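Local coordinates for proline iminopeptidase-related protein (Thermus thermophilus, PDB 2YYS), which is of unknown function but belongs to the peptidase S33 family of alpha/beta hydrolases and may act as a peptidase, at residues A[76-79]-A[80-84]; A[199-203]-A[204-208]. One frame throughout, in Å; residues are numbered along the deposited sequence.

Contact 1 of 2, residues A[76-79]-A[80-84]; sequences FTVD and ALVED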
ATOM      1  N   PHE A  76       8.874  -9.631 -11.421  1.00 23.81           N
ATOM      2  CA  PHE A  76       7.747  -9.064 -10.700  1.00 22.96           C
ATOM      3  C   PHE A  76       7.122 -10.069  -9.746  1.00 22.56           C
ATOM      4  O   PHE A  76       6.181 -10.780 -10.098  1.00 22.38           O
ATOM      5  CB  PHE A  76       6.743  -8.528 -11.709  1.00 22.85           C
ATOM      6  CG  PHE A  76       7.262  -7.354 -12.464  1.00 22.56           C
ATOM      7  CD1 PHE A  76       7.448  -6.137 -11.812  1.00 22.09           C
ATOM      8  CD2 PHE A  76       7.622  -7.467 -13.799  1.00 22.53           C
ATOM      9  CE1 PHE A  76       7.954  -5.048 -12.478  1.00 22.85           C
ATOM     10  CE2 PHE A  76       8.124  -6.366 -14.492  1.00 23.51           C
ATOM     11  CZ  PHE A  76       8.297  -5.155 -13.833  1.00 23.78           C
ATOM     12  N   THR A  77       7.688 -10.128  -8.540  1.00 21.82           N
ATOM     13  CA  THR A  77       7.206 -11.005  -7.479  1.00 21.28           C
ATOM     14  C   THR A  77       7.167 -10.234  -6.176  1.00 20.38           C
ATOM     15  O   THR A  77       7.822  -9.204  -6.027  1.00 19.90           O
ATOM     16  CB  THR A  77       8.126 -12.228  -7.287  1.00 21.56           C
ATOM     17  OG1 THR A  77       9.437 -11.791  -6.907  1.00 22.34           O
ATOM     18  CG2 THR A  77       8.331 -13.037  -8.604  1.00 21.85           C
ATOM     19  N   VAL A  78       6.394 -10.747  -5.230  1.00 19.51           N
ATOM     20  CA  VAL A  78       6.370 -10.211  -3.873  1.00 18.88           C
ATOM     21  C   VAL A  78       7.768 -10.237  -3.255  1.00 18.82           C
ATOM     22  O   VAL A  78       8.200  -9.251  -2.666  1.00 18.11           O
ATOM     23  CB  VAL A  78       5.363 -10.991  -2.990  1.00 18.42           C
ATOM     24  CG1 VAL A  78       5.496 -10.612  -1.519  1.00 18.64           C
ATOM     25  CG2 VAL A  78       3.970 -10.702  -3.444  1.00 18.43           C
ATOM     26  N   ASP A  79       8.473 -11.361  -3.404  1.00 19.17           N
ATOM     27  CA  ASP A  79       9.832 -11.506  -2.878  1.00 19.57           C
ATOM     28  C   ASP A  79      10.754 -10.393  -3.372  1.00 19.11           C
ATOM     29  O   ASP A  79      11.521  -9.842  -2.605  1.00 19.13           O
ATOM     30  CB  ASP A  79      10.436 -12.872  -3.268  1.00 20.14           C
ATOM     31  CG  ASP A  79       9.812 -14.054  -2.500  1.00 21.50           C
ATOM     32  OD1 ASP A  79       9.041 -13.850  -1.534  1.00 23.43           O
ATOM     33  OD2 ASP A  79      10.049 -15.241  -2.807  1.00 24.42           O
ATOM     34  N   ALA A  80      10.697 -10.090  -4.657  1.00 19.38           N
ATOM     35  CA  ALA A  80      11.542  -9.046  -5.235  1.00 19.63           C
ATOM     36  C   ALA A  80      11.212  -7.674  -4.645  1.00 19.17           C
ATOM     37  O   ALA A  80      12.118  -6.897  -4.356  1.00 19.11           O
ATOM     38  CB  ALA A  80      11.394  -9.019  -6.747  1.00 19.96           C
ATOM     39  N   LEU A  81       9.925  -7.385  -4.451  1.00 18.70           N
ATOM     40  CA  LEU A  81       9.505  -6.117  -3.850  1.00 18.73           C
ATOM     41  C   LEU A  81       9.975  -5.999  -2.401  1.00 18.04           C
ATOM     42  O   LEU A  81      10.352  -4.929  -1.943  1.00 17.97           O
ATOM     43  CB  LEU A  81       7.979  -5.963  -3.918  1.00 18.90           C
ATOM     44  CG  LEU A  81       7.325  -5.901  -5.306  1.00 21.08           C
ATOM     45  CD1 LEU A  81       5.844  -5.507  -5.221  1.00 22.36           C
ATOM     46  CD2 LEU A  81       8.042  -4.953  -6.239  1.00 20.76           C
ATOM     47  N   VAL A  82       9.947  -7.115  -1.689  1.00 17.84           N
ATOM     48  CA  VAL A  82      10.391  -7.169  -0.314  1.00 18.40           C
ATOM     49  C   VAL A  82      11.890  -6.928  -0.237  1.00 18.39           C
ATOM     50  O   VAL A  82      12.360  -6.090   0.530  1.00 18.35           O
ATOM     51  CB  VAL A  82      10.020  -8.530   0.297  1.00 18.81           C
ATOM     52  CG1 VAL A  82      10.746  -8.787   1.611  1.00 19.86           C
ATOM     53  CG2 VAL A  82       8.509  -8.602   0.497  1.00 19.42           C
ATOM     54  N   GLU A  83      12.630  -7.638  -1.072  1.00 18.66           N
ATOM     55  CA  GLU A  83      14.089  -7.584  -1.052  1.00 19.03           C
ATOM     56  C   GLU A  83      14.593  -6.209  -1.498  1.00 19.15           C
ATOM     57  O   GLU A  83      15.547  -5.673  -0.927  1.00 18.62           O
ATOM     58  CB  GLU A  83      14.648  -8.724  -1.916  1.00 19.25           C
ATOM     59  CG  GLU A  83      14.510 -10.083  -1.211  1.00 21.58           C
ATOM     60  CD  GLU A  83      14.337 -11.278  -2.147  1.00 25.11           C
ATOM     61  OE1 GLU A  83      13.776 -12.312  -1.699  1.00 25.82           O
ATOM     62  OE2 GLU A  83      14.747 -11.193  -3.327  1.00 27.05           O
ATOM     63  N   ASP A  84      13.908  -5.622  -2.486  1.00 19.12           N
ATOM     64  CA  ASP A  84      14.189  -4.265  -2.927  1.00 19.34           C
ATOM     65  C   ASP A  84      14.111  -3.285  -1.772  1.00 18.79           C
ATOM     66  O   ASP A  84      14.893  -2.362  -1.693  1.00 18.34           O
ATOM     67  CB  ASP A  84      13.162  -3.814  -3.966  1.00 19.83           C
ATOM     68  CG  ASP A  84      13.458  -4.323  -5.353  1.00 21.22           C
ATOM     69  OD1 ASP A  84      14.516  -4.963  -5.573  1.00 21.79           O
ATOM     70  OD2 ASP A  84      12.668  -4.098  -6.289  1.00 22.45           O
TER
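Thr77 sits at the N-cap of helix 78-91, and its hydroxyl OG1 accepts from Ala80 N at 3.1 Å. With chi1 at 62°, OG1 lies between the backbone N and the carbonyl carbon, which turns it toward Ala80 N and also to 3.4 Å from Ala80 CB. The Thr77 carbonyl opens the ladder of helical bonds by taking Leu81 N, and Leu81 CG rests against the same oxygen. Val78 O receives Val82 N at 2.9 Å, nearly along the C=O axis, while the two valines meet obliquely through Val78 CG1 and Val82 CG2, 4.1 Å apart. This is the N-terminal turn of a helix in the alpha/beta hydrolase fold; Leu81 and Val82 turn to helix 105-115, against Val108 and Val112. Asp79 O accepts from Glu83 N at 2.9 Å, and the extended Glu83 side chain runs alongside this carbonyl, bringing OE1 to 3.7 Å from Asp79 CB. Two carboxylates thus come near each other, but Arg115 forms a salt bridge with Glu83 OE1 and a long, weak ion pair with Asp79. An alanine in place of Glu83 is likely to cost Arg115 this salt bridge, leaving the long pairing with Asp79 as its link to this turn.

Contact 2 of 2, residues A[199-203]-A[204-208]; sequences AFLRN and GLWRL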
ATOM      1  N   ALA A 199       2.516  -8.387 -15.384  1.00 22.49           N
ATOM      2  CA  ALA A 199       3.330  -9.500 -14.916  1.00 22.62           C
ATOM      3  C   ALA A 199       2.761 -10.110 -13.635  1.00 22.92           C
ATOM      4  O   ALA A 199       2.729 -11.312 -13.498  1.00 22.70           O
ATOM      5  CB  ALA A 199       4.769  -9.065 -14.698  1.00 22.31           C
ATOM      6  N   PHE A 200       2.318  -9.290 -12.695  1.00 23.25           N
ATOM      7  CA  PHE A 200       1.741  -9.833 -11.471  1.00 23.70           C
ATOM      8  C   PHE A 200       0.471 -10.621 -11.801  1.00 24.63           C
ATOM      9  O   PHE A 200       0.261 -11.701 -11.252  1.00 24.49           O
ATOM     10  CB  PHE A 200       1.494  -8.731 -10.430  1.00 23.43           C
ATOM     11  CG  PHE A 200       2.668  -8.493  -9.512  1.00 21.58           C
ATOM     12  CD1 PHE A 200       2.943  -9.378  -8.473  1.00 20.70           C
ATOM     13  CD2 PHE A 200       3.499  -7.395  -9.691  1.00 20.98           C
ATOM     14  CE1 PHE A 200       4.030  -9.172  -7.618  1.00 21.32           C
ATOM     15  CE2 PHE A 200       4.593  -7.175  -8.843  1.00 21.62           C
ATOM     16  CZ  PHE A 200       4.857  -8.068  -7.804  1.00 21.35           C
ATOM     17  N   LEU A 201      -0.334 -10.100 -12.732  1.00 25.87           N
ATOM     18  CA  LEU A 201      -1.555 -10.768 -13.204  1.00 27.34           C
ATOM     19  C   LEU A 201      -1.235 -12.138 -13.797  1.00 28.03           C
ATOM     20  O   LEU A 201      -1.861 -13.136 -13.453  1.00 28.00           O
ATOM     21  CB  LEU A 201      -2.281  -9.904 -14.252  1.00 27.62           C
ATOM     22  CG  LEU A 201      -3.505 -10.495 -14.980  1.00 30.26           C
ATOM     23  CD1 LEU A 201      -4.657 -10.752 -14.026  1.00 30.87           C
ATOM     24  CD2 LEU A 201      -3.973  -9.584 -16.128  1.00 32.80           C
ATOM     25  N   ARG A 202      -0.241 -12.160 -14.682  1.00 28.82           N
ATOM     26  CA  ARG A 202       0.219 -13.380 -15.336  1.00 29.62           C
ATOM     27  C   ARG A 202       0.795 -14.375 -14.323  1.00 28.77           C
ATOM     28  O   ARG A 202       0.572 -15.566 -14.450  1.00 27.95           O
ATOM     29  CB  ARG A 202       1.250 -13.006 -16.406  1.00 30.58           C
ATOM     30  CG  ARG A 202       2.043 -14.130 -17.053  1.00 34.89           C
ATOM     31  CD  ARG A 202       3.177 -13.578 -17.954  1.00 41.36           C
ATOM     32  NE  ARG A 202       3.685 -14.519 -18.957  1.00 47.69           N
ATOM     33  CZ  ARG A 202       4.435 -15.600 -18.696  1.00 52.42           C
ATOM     34  NH1 ARG A 202       4.773 -15.923 -17.445  1.00 53.79           N
ATOM     35  NH2 ARG A 202       4.849 -16.370 -19.702  1.00 53.84           N
ATOM     36  N   ASN A 203       1.498 -13.884 -13.303  1.00 28.02           N
ATOM     37  CA  ASN A 203       2.094 -14.750 -12.295  1.00 27.94           C
ATOM     38  C   ASN A 203       1.105 -15.257 -11.237  1.00 27.49           C
ATOM     39  O   ASN A 203       1.515 -15.949 -10.323  1.00 28.20           O
ATOM     40  CB  ASN A 203       3.289 -14.050 -11.626  1.00 28.09           C
ATOM     41  CG  ASN A 203       4.453 -13.796 -12.603  1.00 28.64           C
ATOM     42  OD1 ASN A 203       4.491 -14.344 -13.705  1.00 28.73           O
ATOM     43  ND2 ASN A 203       5.391 -12.940 -12.201  1.00 27.91           N
ATOM     44  N   GLY A 204      -0.182 -14.917 -11.356  1.00 27.10           N
ATOM     45  CA  GLY A 204      -1.224 -15.451 -10.484  1.00 26.81           C
ATOM     46  C   GLY A 204      -1.608 -14.615  -9.261  1.00 26.66           C
ATOM     47  O   GLY A 204      -2.038 -15.167  -8.238  1.00 26.26           O
ATOM     48  N   LEU A 205      -1.482 -13.291  -9.360  1.00 26.20           N
ATOM     49  CA  LEU A 205      -1.754 -12.406  -8.225  1.00 25.98           C
ATOM     50  C   LEU A 205      -3.185 -12.531  -7.712  1.00 25.28           C
ATOM     51  O   LEU A 205      -3.415 -12.489  -6.516  1.00 24.84           O
ATOM     52  CB  LEU A 205      -1.504 -10.939  -8.589  1.00 26.49           C
ATOM     53  CG  LEU A 205      -1.762  -9.916  -7.459  1.00 27.57           C
ATOM     54  CD1 LEU A 205      -0.754 -10.077  -6.343  1.00 28.75           C
ATOM     55  CD2 LEU A 205      -1.716  -8.502  -7.981  1.00 29.72           C
ATOM     56  N   TRP A 206      -4.136 -12.677  -8.617  1.00 24.91           N
ATOM     57  CA  TRP A 206      -5.537 -12.807  -8.225  1.00 25.28           C
ATOM     58  C   TRP A 206      -5.901 -14.100  -7.486  1.00 24.32           C
ATOM     59  O   TRP A 206      -6.973 -14.179  -6.894  1.00 23.57           O
ATOM     60  CB  TRP A 206      -6.444 -12.563  -9.427  1.00 25.45           C
ATOM     61  CG  TRP A 206      -6.428 -11.134  -9.754  1.00 28.24           C
ATOM     62  CD1 TRP A 206      -5.631 -10.511 -10.666  1.00 31.77           C
ATOM     63  CD2 TRP A 206      -7.186 -10.110  -9.118  1.00 29.84           C
ATOM     64  NE1 TRP A 206      -5.864  -9.158 -10.657  1.00 32.57           N
ATOM     65  CE2 TRP A 206      -6.815  -8.882  -9.710  1.00 31.91           C
ATOM     66  CE3 TRP A 206      -8.148 -10.100  -8.104  1.00 29.17           C
ATOM     67  CZ2 TRP A 206      -7.383  -7.661  -9.330  1.00 31.07           C
ATOM     68  CZ3 TRP A 206      -8.709  -8.887  -7.728  1.00 29.61           C
ATOM     69  CH2 TRP A 206      -8.322  -7.687  -8.338  1.00 29.96           C
ATOM     70  N   ARG A 207      -5.006 -15.085  -7.505  1.00 23.66           N
ATOM     71  CA  ARG A 207      -5.154 -16.278  -6.667  1.00 23.67           C
ATOM     72  C   ARG A 207      -4.535 -16.106  -5.280  1.00 22.80           C
ATOM     73  O   ARG A 207      -4.727 -16.949  -4.417  1.00 22.03           O
ATOM     74  CB  ARG A 207      -4.542 -17.506  -7.359  1.00 23.67           C
ATOM     75  CG  ARG A 207      -5.206 -17.852  -8.687  1.00 25.83           C
ATOM     76  CD  ARG A 207      -4.746 -19.183  -9.291  1.00 28.63           C
ATOM     77  NE  ARG A 207      -3.290 -19.254  -9.431  1.00 31.59           N
ATOM     78  CZ  ARG A 207      -2.586 -18.880 -10.514  1.00 33.34           C
ATOM     79  NH1 ARG A 207      -3.180 -18.381 -11.594  1.00 33.61           N
ATOM     80  NH2 ARG A 207      -1.263 -19.004 -10.512  1.00 33.67           N
ATOM     81  N   LEU A 208      -3.791 -15.028  -5.060  1.00 22.61           N
ATOM     82  CA  LEU A 208      -3.051 -14.879  -3.811  1.00 22.82           C
ATOM     83  C   LEU A 208      -3.970 -14.521  -2.648  1.00 22.33           C
ATOM     84  O   LEU A 208      -4.565 -13.447  -2.621  1.00 22.04           O
ATOM     85  CB  LEU A 208      -1.939 -13.834  -3.931  1.00 23.27           C
ATOM     86  CG  LEU A 208      -1.211 -13.528  -2.613  1.00 25.33           C
ATOM     87  CD1 LEU A 208      -0.474 -14.769  -2.067  1.00 26.78           C
ATOM     88  CD2 LEU A 208      -0.254 -12.362  -2.797  1.00 27.09           C
TER
HETATM   89  O   HOH W   1      -3.834 -13.341 -11.620  1.00 24.33           O
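Gly204 N reaches back to Leu201 O (3.2 Å) and Leu205 N to Phe200 O (3.0 Å), the two backbone bonds of a Schellman motif that ends helix 195-202. Gly204 makes the turn with a positive phi of 95°. A side chain at these backbone angles would run into the carbonyl oxygen of Asn203, and also into the guanidinium of Arg207, one face of which lies over Gly204 CA. The bond from Gly204 comes in steeply, from above the carbonyl plane of Leu201, and Leu201 O takes a second donor, a water whose oxygen is 2.7 Å from it. That water in turn accepts from Trp206 N at 3.1 Å, so it bridges the last helical turn to the short 3-10 segment 205-207 and gives the Trp206 amide, near the start of that segment, an acceptor. Around the segment, Arg207 N bonds to Gly204 O and Leu208 N to Leu205 O.

Apolar contacts accompany these bonds. Leu201, its CG anti to the backbone N (chi1 174°), sends CD1 obliquely to Trp206 CD1 at 3.5 Å, and Leu205 CD2 packs on Phe200 CB at 4.0 Å. Two polar side chains have partners beyond the turn: Asn203 ND2 donates to the backbone carbonyls of Pro73 and Phe76, and Arg207 NH1 forms a salt bridge with Glu151 of helix 150-160. Trp206 lies among Leu134, Ala135 and Leu138 of helix 131-141 and Leu154 of helix 150-160, with Phe131 edge-to-face against it; its side chain is about 5 Å from a bound glycerol, probably from the crystallisation liquor. Leu205 packs on Pro35, Phe104 and Phe131, and beyond Leu208, which shares backbone hydrogen bonds with Phe131, the chain runs on to strand 221-226 of the central sheet.

From the N terminus, the chain first passes through strands 3-9 to 54-58 and then reaches contact 1, where residues 76-84 lead from a loop into helix 78-91. Contact 2 comes much later, where residues 199-208 carry the chain out of helix 195-202. The two lie in series, neither nested nor crossed, and each is a local turn, one starting a helix and the other finishing one. Their centres are 14 Å apart, yet they touch: Phe76 CD2 packs on Ala199 CB at 3.4 Å, and Phe200 CZ approaches the backbone of Phe76 and Thr77. Helix 195-202 is thereby joined to the loop leading into helix 78-91.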